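Naphthalene dioxygenase small subunit (Rhodococcus sp., PDB 2B1X) serves as the beta subunit of naphthalene 1,2-dioxygenase, a Rieske non-heme iron oxygenase, and probably takes part in its oxidoreductase activity. Local coordinates at residues L25-K30 and S93-F98; A86-P91 and T165-L170; N118-R123 and Y131-G136. One frame throughout, in Å; residues are numbered along the deposited sequence.

Contacts 1, 2 and 3 are all buried, yet each is held by different means. The centres of contacts 1 and 3 are about 11 Å from the centre of the chain and that of contact 2 about 16 Å, where the large subunit comes within reach. Contacts 1 and 3 reach the same sheet, through its neighbouring strands 94-106 and 112-124; contact 2 joins loops. The chemistry follows: a carboxylate and waters tie helix to strand in contact 1, a shared water and small apolar groups join the loops of contact 2, and paired backbone amides carry contact 3, whose Arg123 also reaches the loops of contact 2.

Contact 1. Residues L25-K30 and S93-F98; sequences LLDAGK and SRSRHF
In the alpha-plus-beta fold of the NTF2 clan, the end of helix 10-27 is fastened to the sheet where Asp27 meets His97 on strand 94-106, an edge strand within this chain. The carboxylate works with both oxygens. OD2 takes the backbone N-H of His97 in a nearly straight bond (2.9 Å from His97 N to Asp27 OD2, 178° at the hydrogen), approached on its syn side, 25° out of the carboxylate plane. OD1 lies at the edge of the imidazole, near its plane, as acceptor of a His-carboxylate hydrogen bond from ND1. With CG anti to its carbonyl carbon (chi1 -73°), the His97 ring turns back to the helix, and Leu26 CB rests over one face, 4.2 Å from the ring centroid, a CH-pi contact. The far ring nitrogen, NE2, binds Ile171 O, so both imidazole nitrogens have partners. Asp27 OD2 also sits over a face of the Arg96 guanidinium, a long, purely electrostatic pairing at 3.8 Å to Arg96 NH1; the stronger salt bridge of Arg96 goes to Asp159 of the second subunit. A Schellman motif at Gly29 ends the helix. One water donates to Leu26 O at 2.8 Å and lies 2.9 Å from Ser95 OG.

Contact 2. Residues A86-P91 and T165-L170; sequences AWAEDP and THNLAL
Ala88 and Ala169 have the nearest CA atoms, 6.8 Å apart, of two backbones that are neither helix nor strand for most of their length, a short 3-10 turn at residues 87-88 facing the irregular run 165-170. Their methyl groups point at each other, and the CB atoms lie 4.2 Å apart. Beside them the Ala169 methyl also meets the side-chain stem of Glu89, 3.8 Å from CB to Glu89 CG. The Glu89 side chain, bent at chi2 (-55°), crosses that of Leu170 at about a right angle, and its OE2 lies 3.7 Å from Leu170 CD2. This carboxylate is buried, and its polar needs are met outside the two loops: OE2 binds Ser93 OG and forms a salt bridge with Arg123 NH2. The Asn167 amide nitrogen reaches the Ala88 methyl, ND2 lying 3.6 Å from Ala88 CB. The direct contacts between the loops are thus van der Waals ones, and a water supplies the polar link. It donates to Ala88 O at 2.7 Å, accepts from Asn167 ND2 at 3.2 Å, and lies in the plane of the His166 ring at its edge, 2.8 Å from NE2. The amide has further partners, OD1 bonding to Arg123 NH2 and ND2 to Gln370 O of the large subunit. Ala88 N likewise bonds to Asp371 of that subunit. A water-bridged pair of loops, one leading into strand 94-106 and the other following strand 148-158, here forms part of the beta subunit's interface with the catalytic partner of a ring-hydroxylating dioxygenase.

Contact 3. Residues N118-R123 and Y131-G136; sequences NLLLYR and YDVLSG
Tyr122 and Tyr131 meet at the turn end of an antiparallel beta hairpin, strands 112-124 and 132-145, within the mixed sheet of this NTF2-clan fold. Their side chains cross at about a right angle, yet the ring planes are only 24° apart and slid past each other, so that the rings barely overlap. The touch is made by Tyr122 CE1 on Tyr131 CD1, 3.4 Å apart, while the Tyr122 hydroxyl passes near Tyr131 CB. Different first torsions bring this about: Tyr122 CG is anti to the backbone N (chi1 179°), whereas Tyr131 CG stands between N and the carbonyl carbon. The Tyr122 hydroxyl continues to Gln160 NE2 of the second subunit, which ties the hairpin to its neighbour. An alanine here is likely to take away the ring that Tyr131 CD1 touches and leave Gln160 of the second subunit without its hydroxyl partner. On the same face of the sheet, Leu120 and Val133 meet by methyl groups, Leu120 CD1 to Val133 CG1 at 3.6 Å. The other face carries Leu121 and Leu134, side by side and pointing the same way, with Leu121 CD2 4.0 Å from Leu134 CD1. Arg123 and Asp132 also run side by side, but their flat groups are turned well away from one another and their charged atoms do not touch; Arg123 forms a salt bridge through NH2 to Glu89 OE2 and reaches Ser93 OG through NE, and Asp132 OD2 binds Thr165 OG1. Between the two faces, the backbones are joined by three hydrogen-bonded pairs: Leu119 with Gly136, Leu121 with Leu134 and Arg123 with Asp132. The shortest of their six bonds runs from Leu121 N to Leu134 O, 2.7 Å long and 170° at the hydrogen.

Contact 1. Residues L25-K30 and S93-F98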
ATOM      1  N   LEU B  25     -24.529  -2.903  15.854  1.00 15.41           N
ATOM      2  CA  LEU B  25     -25.196  -4.096  15.333  1.00 15.26           C
ATOM      3  C   LEU B  25     -24.497  -4.568  14.060  1.00 15.33           C
ATOM      4  O   LEU B  25     -24.172  -5.751  13.942  1.00 14.82           O
ATOM      5  CB  LEU B  25     -26.684  -3.815  15.046  1.00 14.73           C
ATOM      6  CG  LEU B  25     -27.714  -3.620  16.173  1.00 15.62           C
ATOM      7  CD1 LEU B  25     -29.137  -3.498  15.595  1.00 15.61           C
ATOM      8  CD2 LEU B  25     -27.700  -4.784  17.190  1.00 16.57           C
ATOM      9  N   LEU B  26     -24.250  -3.654  13.120  1.00 15.16           N
ATOM     10  CA  LEU B  26     -23.589  -4.039  11.861  1.00 16.61           C
ATOM     11  C   LEU B  26     -22.202  -4.635  12.135  1.00 16.05           C
ATOM     12  O   LEU B  26     -21.841  -5.672  11.578  1.00 16.49           O
ATOM     13  CB  LEU B  26     -23.433  -2.829  10.908  1.00 16.23           C
ATOM     14  CG  LEU B  26     -24.479  -2.524   9.803  1.00 19.89           C
ATOM     15  CD1 LEU B  26     -25.590  -3.549   9.671  1.00 19.81           C
ATOM     16  CD2 LEU B  26     -25.086  -1.136   9.947  1.00 20.23           C
ATOM     17  N   ASP B  27     -21.440  -4.000  13.011  1.00 15.24           N
ATOM     18  CA  ASP B  27     -20.088  -4.497  13.282  1.00 15.97           C
ATOM     19  C   ASP B  27     -20.095  -5.815  14.080  1.00 15.59           C
ATOM     20  O   ASP B  27     -19.078  -6.461  14.199  1.00 15.96           O
ATOM     21  CB  ASP B  27     -19.220  -3.425  13.962  1.00 15.67           C
ATOM     22  CG  ASP B  27     -19.049  -2.167  13.094  1.00 17.73           C
ATOM     23  OD1 ASP B  27     -19.129  -2.287  11.840  1.00 17.99           O
ATOM     24  OD2 ASP B  27     -18.854  -1.027  13.584  1.00 18.85           O
ATOM     25  N   ALA B  28     -21.235  -6.206  14.628  1.00 15.75           N
ATOM     26  CA  ALA B  28     -21.313  -7.474  15.352  1.00 15.75           C
ATOM     27  C   ALA B  28     -21.965  -8.539  14.479  1.00 16.51           C
ATOM     28  O   ALA B  28     -22.153  -9.692  14.923  1.00 16.15           O
ATOM     29  CB  ALA B  28     -22.053  -7.306  16.646  1.00 16.56           C
ATOM     30  N   GLY B  29     -22.294  -8.163  13.241  1.00 16.34           N
ATOM     31  CA  GLY B  29     -22.900  -9.077  12.294  1.00 17.18           C
ATOM     32  C   GLY B  29     -24.315  -9.430  12.685  1.00 17.94           C
ATOM     33  O   GLY B  29     -24.808 -10.502  12.314  1.00 18.10           O
ATOM     34  N   LYS B  30     -24.969  -8.546  13.450  1.00 17.55           N
ATOM     35  CA  LYS B  30     -26.366  -8.765  13.852  1.00 17.29           C
ATOM     36  C   LYS B  30     -27.336  -8.240  12.802  1.00 17.27           C
ATOM     37  O   LYS B  30     -28.050  -7.268  13.042  1.00 17.05           O
ATOM     38  CB  LYS B  30     -26.649  -8.120  15.221  1.00 17.16           C
ATOM     39  CG  LYS B  30     -25.848  -8.769  16.334  1.00 18.39           C
ATOM     40  CD  LYS B  30     -26.086  -8.163  17.690  1.00 21.25           C
ATOM     41  CE  LYS B  30     -25.307  -8.946  18.745  1.00 23.75           C
ATOM     42  NZ  LYS B  30     -25.319  -8.261  20.083  1.00 28.42           N
ATOM     43  N   SER B  93     -16.039 -10.814   7.410  1.00 12.74           N
ATOM     44  CA  SER B  93     -15.109  -9.712   7.509  1.00 12.88           C
ATOM     45  C   SER B  93     -15.109  -9.198   8.963  1.00 12.95           C
ATOM     46  O   SER B  93     -16.111  -9.325   9.665  1.00 13.54           O
ATOM     47  CB  SER B  93     -15.598  -8.548   6.623  1.00 12.84           C
ATOM     48  OG  SER B  93     -15.690  -8.897   5.249  1.00 12.14           O
ATOM     49  N   ARG B  94     -13.987  -8.624   9.396  1.00 13.20           N
ATOM     50  CA  ARG B  94     -13.936  -7.785  10.580  1.00 13.69           C
ATOM     51  C   ARG B  94     -14.134  -6.373  10.052  1.00 13.76           C
ATOM     52  O   ARG B  94     -13.391  -5.922   9.193  1.00 14.00           O
ATOM     53  CB  ARG B  94     -12.577  -7.882  11.269  1.00 12.95           C
ATOM     54  CG  ARG B  94     -12.451  -9.076  12.137  1.00 15.24           C
ATOM     55  CD  ARG B  94     -12.092 -10.324  11.377  1.00 16.28           C
ATOM     56  NE  ARG B  94     -10.897 -10.110  10.557  1.00 16.88           N
ATOM     57  CZ  ARG B  94     -10.254 -11.081   9.930  1.00 16.13           C
ATOM     58  NH1 ARG B  94     -10.663 -12.345  10.090  1.00 12.41           N
ATOM     59  NH2 ARG B  94      -9.151 -10.805   9.210  1.00 12.61           N
ATOM     60  N   SER B  95     -15.174  -5.697  10.513  1.00 13.76           N
ATOM     61  CA  SER B  95     -15.403  -4.336  10.034  1.00 14.09           C
ATOM     62  C   SER B  95     -15.563  -3.359  11.185  1.00 13.97           C
ATOM     63  O   SER B  95     -15.864  -3.749  12.303  1.00 14.31           O
ATOM     64  CB  SER B  95     -16.676  -4.320   9.202  1.00 14.13           C
ATOM     65  OG  SER B  95     -17.767  -4.686  10.021  1.00 14.57           O
ATOM     66  N   ARG B  96     -15.356  -2.071  10.903  1.00 13.80           N
ATOM     67  CA  ARG B  96     -15.704  -1.038  11.868  1.00 13.49           C
ATOM     68  C   ARG B  96     -16.291   0.145  11.149  1.00 13.35           C
ATOM     69  O   ARG B  96     -15.669   0.706  10.231  1.00 13.61           O
ATOM     70  CB  ARG B  96     -14.511  -0.631  12.734  1.00 13.10           C
ATOM     71  CG  ARG B  96     -14.884   0.307  13.914  1.00 12.95           C
ATOM     72  CD  ARG B  96     -14.196  -0.115  15.229  1.00 14.04           C
ATOM     73  NE  ARG B  96     -14.300  -1.563  15.338  1.00 14.69           N
ATOM     74  CZ  ARG B  96     -15.348  -2.186  15.868  1.00 13.83           C
ATOM     75  NH1 ARG B  96     -16.312  -1.467  16.418  1.00 13.58           N
ATOM     76  NH2 ARG B  96     -15.405  -3.530  15.866  1.00 12.39           N
ATOM     77  N   HIS B  97     -17.484   0.526  11.586  1.00 12.80           N
ATOM     78  CA  HIS B  97     -18.152   1.703  11.103  1.00 13.69           C
ATOM     79  C   HIS B  97     -17.763   2.868  12.028  1.00 13.67           C
ATOM     80  O   HIS B  97     -18.299   2.983  13.132  1.00 14.03           O
ATOM     81  CB  HIS B  97     -19.690   1.517  11.162  1.00 13.19           C
ATOM     82  CG  HIS B  97     -20.253   0.585  10.119  1.00 13.53           C
ATOM     83  ND1 HIS B  97     -19.935  -0.762  10.069  1.00 14.70           N
ATOM     84  CD2 HIS B  97     -21.071   0.814   9.063  1.00 13.21           C
ATOM     85  CE1 HIS B  97     -20.564  -1.331   9.047  1.00 14.64           C
ATOM     86  NE2 HIS B  97     -21.244  -0.393   8.409  1.00 14.59           N
ATOM     87  N   PHE B  98     -16.840   3.722  11.590  1.00 13.54           N
ATOM     88  CA  PHE B  98     -16.578   4.964  12.304  1.00 11.97           C
ATOM     89  C   PHE B  98     -17.551   6.017  11.770  1.00 12.83           C
ATOM     90  O   PHE B  98     -17.535   6.335  10.569  1.00 11.48           O
ATOM     91  CB  PHE B  98     -15.135   5.430  12.080  1.00 13.25           C
ATOM     92  CG  PHE B  98     -14.105   4.472  12.596  1.00 11.35           C
ATOM     93  CD1 PHE B  98     -13.602   3.451  11.764  1.00 11.68           C
ATOM     94  CD2 PHE B  98     -13.678   4.541  13.916  1.00 11.07           C
ATOM     95  CE1 PHE B  98     -12.633   2.549  12.205  1.00 11.34           C
ATOM     96  CE2 PHE B  98     -12.696   3.619  14.389  1.00 10.70           C
ATOM     97  CZ  PHE B  98     -12.184   2.623  13.541  1.00 12.88           C
TER
HETATM   98  O   HOH W   1     -20.520  -4.895   9.221  1.00 34.62           O
HETATM   99  O   HOH W   2     -16.834  -6.171  13.216  1.00 25.84           O
HETATM  100  O   HOH W   3     -17.708  -5.178  17.132  1.00 36.31           O

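Contact 2. Residues A86-P91 and T165-L170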
ATOM      1  N   ALA B  86     -23.196 -18.164   2.446  1.00 13.07           N
ATOM      2  CA  ALA B  86     -22.850 -16.811   2.001  1.00 13.21           C
ATOM      3  C   ALA B  86     -21.339 -16.607   1.996  1.00 13.02           C
ATOM      4  O   ALA B  86     -20.787 -15.962   2.903  1.00 13.43           O
ATOM      5  CB  ALA B  86     -23.533 -15.752   2.877  1.00 13.85           C
ATOM      6  N   TRP B  87     -20.677 -17.112   0.960  1.00 12.39           N
ATOM      7  CA  TRP B  87     -19.222 -17.323   1.016  1.00 12.40           C
ATOM      8  C   TRP B  87     -18.418 -16.049   1.179  1.00 12.05           C
ATOM      9  O   TRP B  87     -17.373 -16.100   1.801  1.00 11.66           O
ATOM     10  CB  TRP B  87     -18.706 -18.076  -0.211  1.00 12.13           C
ATOM     11  CG  TRP B  87     -19.467 -19.353  -0.516  1.00 12.31           C
ATOM     12  CD1 TRP B  87     -20.220 -19.614  -1.638  1.00 12.01           C
ATOM     13  CD2 TRP B  87     -19.534 -20.537   0.294  1.00 13.31           C
ATOM     14  NE1 TRP B  87     -20.755 -20.881  -1.565  1.00 11.58           N
ATOM     15  CE2 TRP B  87     -20.349 -21.466  -0.389  1.00 13.31           C
ATOM     16  CE3 TRP B  87     -19.010 -20.898   1.553  1.00 13.51           C
ATOM     17  CZ2 TRP B  87     -20.617 -22.742   0.123  1.00 13.68           C
ATOM     18  CZ3 TRP B  87     -19.286 -22.164   2.060  1.00 13.90           C
ATOM     19  CH2 TRP B  87     -20.072 -23.076   1.338  1.00 13.47           C
ATOM     20  N   ALA B  88     -18.899 -14.952   0.578  1.00 12.06           N
ATOM     21  CA  ALA B  88     -18.303 -13.619   0.674  1.00 12.06           C
ATOM     22  C   ALA B  88     -18.185 -13.121   2.111  1.00 12.69           C
ATOM     23  O   ALA B  88     -17.322 -12.295   2.417  1.00 12.71           O
ATOM     24  CB  ALA B  88     -19.121 -12.594  -0.140  1.00 12.75           C
ATOM     25  N   GLU B  89     -19.066 -13.585   2.978  1.00 12.36           N
ATOM     26  CA  GLU B  89     -19.067 -13.156   4.389  1.00 12.57           C
ATOM     27  C   GLU B  89     -19.093 -14.355   5.361  1.00 12.50           C
ATOM     28  O   GLU B  89     -19.568 -14.273   6.490  1.00 12.16           O
ATOM     29  CB  GLU B  89     -20.247 -12.186   4.628  1.00 13.39           C
ATOM     30  CG  GLU B  89     -19.951 -10.723   4.212  1.00 12.91           C
ATOM     31  CD  GLU B  89     -18.686 -10.145   4.868  1.00 14.82           C
ATOM     32  OE1 GLU B  89     -18.530 -10.301   6.100  1.00 14.04           O
ATOM     33  OE2 GLU B  89     -17.852  -9.508   4.173  1.00 14.41           O
ATOM     34  N   ASP B  90     -18.585 -15.486   4.906  1.00 13.29           N
ATOM     35  CA  ASP B  90     -18.419 -16.649   5.766  1.00 13.81           C
ATOM     36  C   ASP B  90     -17.176 -17.377   5.316  1.00 14.32           C
ATOM     37  O   ASP B  90     -17.236 -18.155   4.352  1.00 15.26           O
ATOM     38  CB  ASP B  90     -19.611 -17.575   5.623  1.00 14.11           C
ATOM     39  CG  ASP B  90     -19.723 -18.576   6.756  1.00 16.27           C
ATOM     40  OD1 ASP B  90     -18.725 -18.768   7.506  1.00 17.50           O
ATOM     41  OD2 ASP B  90     -20.776 -19.235   6.965  1.00 16.43           O
ATOM     42  N   PRO B  91     -16.052 -17.185   6.012  1.00 13.45           N
ATOM     43  CA  PRO B  91     -15.939 -16.381   7.247  1.00 12.35           C
ATOM     44  C   PRO B  91     -16.245 -14.868   7.109  1.00 12.06           C
ATOM     45  O   PRO B  91     -15.956 -14.273   6.077  1.00 10.72           O
ATOM     46  CB  PRO B  91     -14.461 -16.523   7.628  1.00 11.40           C
ATOM     47  CG  PRO B  91     -13.998 -17.779   6.889  1.00 13.96           C
ATOM     48  CD  PRO B  91     -14.773 -17.800   5.611  1.00 13.49           C
ATOM     49  N   THR B 165     -12.725  -1.874  -2.708  1.00 12.97           N
ATOM     50  CA  THR B 165     -12.924  -3.137  -2.000  1.00 13.14           C
ATOM     51  C   THR B 165     -13.533  -4.109  -2.992  1.00 13.33           C
ATOM     52  O   THR B 165     -14.079  -3.676  -4.035  1.00 12.96           O
ATOM     53  CB  THR B 165     -13.737  -2.950  -0.703  1.00 13.53           C
ATOM     54  OG1 THR B 165     -13.678  -4.146   0.062  1.00 13.72           O
ATOM     55  CG2 THR B 165     -15.201  -2.683  -0.988  1.00 13.02           C
ATOM     56  N   HIS B 166     -13.414  -5.406  -2.722  1.00 12.77           N
ATOM     57  CA  HIS B 166     -13.709  -6.429  -3.745  1.00 13.12           C
ATOM     58  C   HIS B 166     -15.208  -6.767  -3.891  1.00 13.87           C
ATOM     59  O   HIS B 166     -15.593  -7.449  -4.835  1.00 15.36           O
ATOM     60  CB  HIS B 166     -12.893  -7.708  -3.489  1.00 13.49           C
ATOM     61  CG  HIS B 166     -13.171  -8.320  -2.154  1.00 13.19           C
ATOM     62  ND1 HIS B 166     -12.567  -7.863  -1.004  1.00 13.84           N
ATOM     63  CD2 HIS B 166     -14.073  -9.254  -1.762  1.00 14.54           C
ATOM     64  CE1 HIS B 166     -13.059  -8.517   0.039  1.00 15.36           C
ATOM     65  NE2 HIS B 166     -13.944  -9.397  -0.397  1.00 13.50           N
ATOM     66  N   ASN B 167     -16.051  -6.274  -2.990  1.00 13.65           N
ATOM     67  CA  ASN B 167     -17.505  -6.394  -3.130  1.00 14.24           C
ATOM     68  C   ASN B 167     -18.171  -5.464  -2.113  1.00 14.66           C
ATOM     69  O   ASN B 167     -17.520  -4.976  -1.202  1.00 15.56           O
ATOM     70  CB  ASN B 167     -18.033  -7.864  -3.064  1.00 13.44           C
ATOM     71  CG  ASN B 167     -17.604  -8.643  -1.789  1.00 13.91           C
ATOM     72  OD1 ASN B 167     -17.438  -8.076  -0.729  1.00 10.33           O
ATOM     73  ND2 ASN B 167     -17.439  -9.985  -1.920  1.00 12.16           N
ATOM     74  N   LEU B 168     -19.457  -5.196  -2.271  1.00 15.20           N
ATOM     75  CA  LEU B 168     -20.173  -4.479  -1.246  1.00 16.14           C
ATOM     76  C   LEU B 168     -21.063  -5.454  -0.526  1.00 16.46           C
ATOM     77  O   LEU B 168     -22.293  -5.403  -0.613  1.00 17.76           O
ATOM     78  CB  LEU B 168     -20.943  -3.288  -1.841  1.00 16.58           C
ATOM     79  CG  LEU B 168     -20.090  -2.123  -2.358  1.00 16.33           C
ATOM     80  CD1 LEU B 168     -21.038  -1.034  -2.906  1.00 18.90           C
ATOM     81  CD2 LEU B 168     -19.165  -1.533  -1.312  1.00 16.75           C
ATOM     82  N   ALA B 169     -20.421  -6.382   0.153  1.00 17.03           N
ATOM     83  CA  ALA B 169     -21.095  -7.426   0.912  1.00 17.98           C
ATOM     84  C   ALA B 169     -21.555  -6.925   2.294  1.00 18.71           C
ATOM     85  O   ALA B 169     -22.442  -7.537   2.928  1.00 19.46           O
ATOM     86  CB  ALA B 169     -20.172  -8.673   1.043  1.00 17.58           C
ATOM     87  N   LEU B 170     -20.985  -5.802   2.734  1.00 18.96           N
ATOM     88  CA  LEU B 170     -21.292  -5.198   4.040  1.00 18.70           C
ATOM     89  C   LEU B 170     -22.287  -4.053   3.902  1.00 18.77           C
ATOM     90  O   LEU B 170     -22.170  -3.231   3.009  1.00 19.52           O
ATOM     91  CB  LEU B 170     -19.985  -4.668   4.697  1.00 18.42           C
ATOM     92  CG  LEU B 170     -18.827  -5.641   5.037  1.00 18.44           C
ATOM     93  CD1 LEU B 170     -17.598  -4.893   5.572  1.00 16.34           C
ATOM     94  CD2 LEU B 170     -19.287  -6.714   6.043  1.00 18.29           C
TER
HETATM   95  O   HOH W   4     -15.755 -11.347   0.463  1.00 21.98           O

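Contact 3. Residues N118-R123 and Y131-G136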
ATOM      1  N   ASN B 118     -20.484  11.424   8.511  1.00 15.29           N
ATOM      2  CA  ASN B 118     -19.316  10.892   7.818  1.00 14.12           C
ATOM      3  C   ASN B 118     -19.056   9.452   8.236  1.00 14.04           C
ATOM      4  O   ASN B 118     -19.161   9.110   9.420  1.00 14.48           O
ATOM      5  CB  ASN B 118     -18.101  11.778   8.089  1.00 13.99           C
ATOM      6  CG  ASN B 118     -18.204  13.077   7.362  1.00 13.75           C
ATOM      7  OD1 ASN B 118     -19.158  13.277   6.579  1.00 14.30           O
ATOM      8  ND2 ASN B 118     -17.288  13.987   7.632  1.00 11.66           N
ATOM      9  N   LEU B 119     -18.764   8.596   7.264  1.00 13.55           N
ATOM     10  CA  LEU B 119     -18.560   7.181   7.546  1.00 13.17           C
ATOM     11  C   LEU B 119     -17.199   6.831   7.041  1.00 12.52           C
ATOM     12  O   LEU B 119     -16.884   7.079   5.863  1.00 12.23           O
ATOM     13  CB  LEU B 119     -19.607   6.278   6.863  1.00 12.32           C
ATOM     14  CG  LEU B 119     -19.262   4.774   6.834  1.00 13.30           C
ATOM     15  CD1 LEU B 119     -19.313   4.096   8.218  1.00 11.14           C
ATOM     16  CD2 LEU B 119     -20.178   4.039   5.850  1.00 13.33           C
ATOM     17  N   LEU B 120     -16.372   6.283   7.921  1.00 12.29           N
ATOM     18  CA  LEU B 120     -15.199   5.567   7.461  1.00 12.90           C
ATOM     19  C   LEU B 120     -15.376   4.084   7.838  1.00 12.91           C
ATOM     20  O   LEU B 120     -15.501   3.732   9.013  1.00 12.13           O
ATOM     21  CB  LEU B 120     -13.904   6.174   8.023  1.00 13.02           C
ATOM     22  CG  LEU B 120     -12.487   5.601   8.119  1.00 16.46           C
ATOM     23  CD1 LEU B 120     -12.293   4.129   7.768  1.00 19.42           C
ATOM     24  CD2 LEU B 120     -11.473   6.472   7.436  1.00 20.07           C
ATOM     25  N   LEU B 121     -15.395   3.232   6.820  1.00 12.12           N
ATOM     26  CA  LEU B 121     -15.622   1.809   7.049  1.00 12.56           C
ATOM     27  C   LEU B 121     -14.306   1.062   6.859  1.00 12.57           C
ATOM     28  O   LEU B 121     -13.705   1.166   5.792  1.00 12.97           O
ATOM     29  CB  LEU B 121     -16.684   1.297   6.084  1.00 11.69           C
ATOM     30  CG  LEU B 121     -16.949  -0.224   6.142  1.00 13.25           C
ATOM     31  CD1 LEU B 121     -17.660  -0.653   7.381  1.00 14.11           C
ATOM     32  CD2 LEU B 121     -17.671  -0.690   4.915  1.00 16.63           C
ATOM     33  N   TYR B 122     -13.853   0.363   7.914  1.00 11.87           N
ATOM     34  CA  TYR B 122     -12.612  -0.382   7.902  1.00 11.12           C
ATOM     35  C   TYR B 122     -12.937  -1.845   7.693  1.00 11.60           C
ATOM     36  O   TYR B 122     -13.931  -2.312   8.226  1.00 11.53           O
ATOM     37  CB  TYR B 122     -11.844  -0.166   9.234  1.00 11.20           C
ATOM     38  CG  TYR B 122     -10.507  -0.920   9.360  1.00  9.15           C
ATOM     39  CD1 TYR B 122      -9.330  -0.350   8.955  1.00  8.75           C
ATOM     40  CD2 TYR B 122     -10.452  -2.211   9.910  1.00 10.11           C
ATOM     41  CE1 TYR B 122      -8.097  -1.023   9.097  1.00  7.69           C
ATOM     42  CE2 TYR B 122      -9.255  -2.908  10.020  1.00 10.17           C
ATOM     43  CZ  TYR B 122      -8.094  -2.322   9.616  1.00 10.71           C
ATOM     44  OH  TYR B 122      -6.945  -3.025   9.746  1.00 12.00           O
ATOM     45  N   ARG B 123     -12.131  -2.581   6.916  1.00 11.30           N
ATOM     46  CA  ARG B 123     -12.465  -4.001   6.605  1.00 10.88           C
ATOM     47  C   ARG B 123     -11.229  -4.902   6.437  1.00 10.52           C
ATOM     48  O   ARG B 123     -10.360  -4.549   5.685  1.00 10.30           O
ATOM     49  CB  ARG B 123     -13.349  -4.079   5.337  1.00 11.58           C
ATOM     50  CG  ARG B 123     -13.870  -5.518   4.979  1.00 10.94           C
ATOM     51  CD  ARG B 123     -14.331  -5.662   3.509  1.00 13.34           C
ATOM     52  NE  ARG B 123     -15.175  -6.846   3.279  1.00 12.88           N
ATOM     53  CZ  ARG B 123     -15.790  -7.112   2.131  1.00 13.01           C
ATOM     54  NH1 ARG B 123     -15.603  -6.314   1.069  1.00 12.39           N
ATOM     55  NH2 ARG B 123     -16.549  -8.201   2.020  1.00 12.55           N
ATOM     56  N   TYR B 131      -5.928  -4.485   4.233  1.00 13.97           N
ATOM     57  CA  TYR B 131      -7.194  -3.957   4.695  1.00 12.55           C
ATOM     58  C   TYR B 131      -7.724  -2.964   3.655  1.00 12.68           C
ATOM     59  O   TYR B 131      -6.963  -2.414   2.823  1.00 12.06           O
ATOM     60  CB  TYR B 131      -7.040  -3.227   6.053  1.00 12.63           C
ATOM     61  CG  TYR B 131      -6.142  -1.995   6.048  1.00 11.57           C
ATOM     62  CD1 TYR B 131      -6.696  -0.708   6.017  1.00 14.79           C
ATOM     63  CD2 TYR B 131      -4.766  -2.110   6.100  1.00 11.99           C
ATOM     64  CE1 TYR B 131      -5.906   0.427   6.043  1.00 13.80           C
ATOM     65  CE2 TYR B 131      -3.939  -0.965   6.122  1.00 13.30           C
ATOM     66  CZ  TYR B 131      -4.509   0.279   6.085  1.00 15.23           C
ATOM     67  OH  TYR B 131      -3.717   1.407   6.117  1.00 16.02           O
ATOM     68  N   ASP B 132      -9.037  -2.786   3.672  1.00 12.55           N
ATOM     69  CA  ASP B 132      -9.729  -1.853   2.810  1.00 13.61           C
ATOM     70  C   ASP B 132     -10.256  -0.755   3.677  1.00 13.66           C
ATOM     71  O   ASP B 132     -10.537  -0.988   4.845  1.00 12.95           O
ATOM     72  CB  ASP B 132     -10.933  -2.520   2.122  1.00 13.75           C
ATOM     73  CG  ASP B 132     -10.506  -3.664   1.233  1.00 15.70           C
ATOM     74  OD1 ASP B 132      -9.313  -3.683   0.837  1.00 18.55           O
ATOM     75  OD2 ASP B 132     -11.267  -4.591   0.883  1.00 17.56           O
ATOM     76  N   VAL B 133     -10.374   0.430   3.094  1.00 12.99           N
ATOM     77  CA  VAL B 133     -11.066   1.539   3.707  1.00 14.18           C
ATOM     78  C   VAL B 133     -12.076   2.105   2.716  1.00 13.65           C
ATOM     79  O   VAL B 133     -11.724   2.411   1.574  1.00 13.63           O
ATOM     80  CB  VAL B 133     -10.076   2.657   4.087  1.00 14.23           C
ATOM     81  CG1 VAL B 133     -10.816   3.912   4.544  1.00 16.50           C
ATOM     82  CG2 VAL B 133      -9.146   2.185   5.215  1.00 16.47           C
ATOM     83  N   LEU B 134     -13.333   2.216   3.133  1.00 13.79           N
ATOM     84  CA  LEU B 134     -14.321   2.982   2.380  1.00 13.62           C
ATOM     85  C   LEU B 134     -14.618   4.277   3.146  1.00 13.93           C
ATOM     86  O   LEU B 134     -14.731   4.259   4.374  1.00 14.38           O
ATOM     87  CB  LEU B 134     -15.612   2.202   2.183  1.00 13.89           C
ATOM     88  CG  LEU B 134     -15.530   0.910   1.343  1.00 13.52           C
ATOM     89  CD1 LEU B 134     -16.944   0.436   1.133  1.00 14.99           C
ATOM     90  CD2 LEU B 134     -14.864   1.213   0.017  1.00 14.51           C
ATOM     91  N   SER B 135     -14.659   5.403   2.433  1.00 13.45           N
ATOM     92  CA  SER B 135     -14.988   6.688   3.070  1.00 12.94           C
ATOM     93  C   SER B 135     -16.180   7.289   2.352  1.00 12.19           C
ATOM     94  O   SER B 135     -16.303   7.150   1.146  1.00 12.21           O
ATOM     95  CB  SER B 135     -13.831   7.654   2.962  1.00 12.38           C
ATOM     96  OG  SER B 135     -14.269   8.968   3.326  1.00 14.19           O
ATOM     97  N   GLY B 136     -17.053   7.977   3.058  1.00 12.52           N
ATOM     98  CA  GLY B 136     -18.210   8.556   2.369  1.00 12.51           C
ATOM     99  C   GLY B 136     -19.116   9.342   3.269  1.00 12.79           C
ATOM    100  O   GLY B 136     -18.908   9.401   4.486  1.00 13.05           O
TER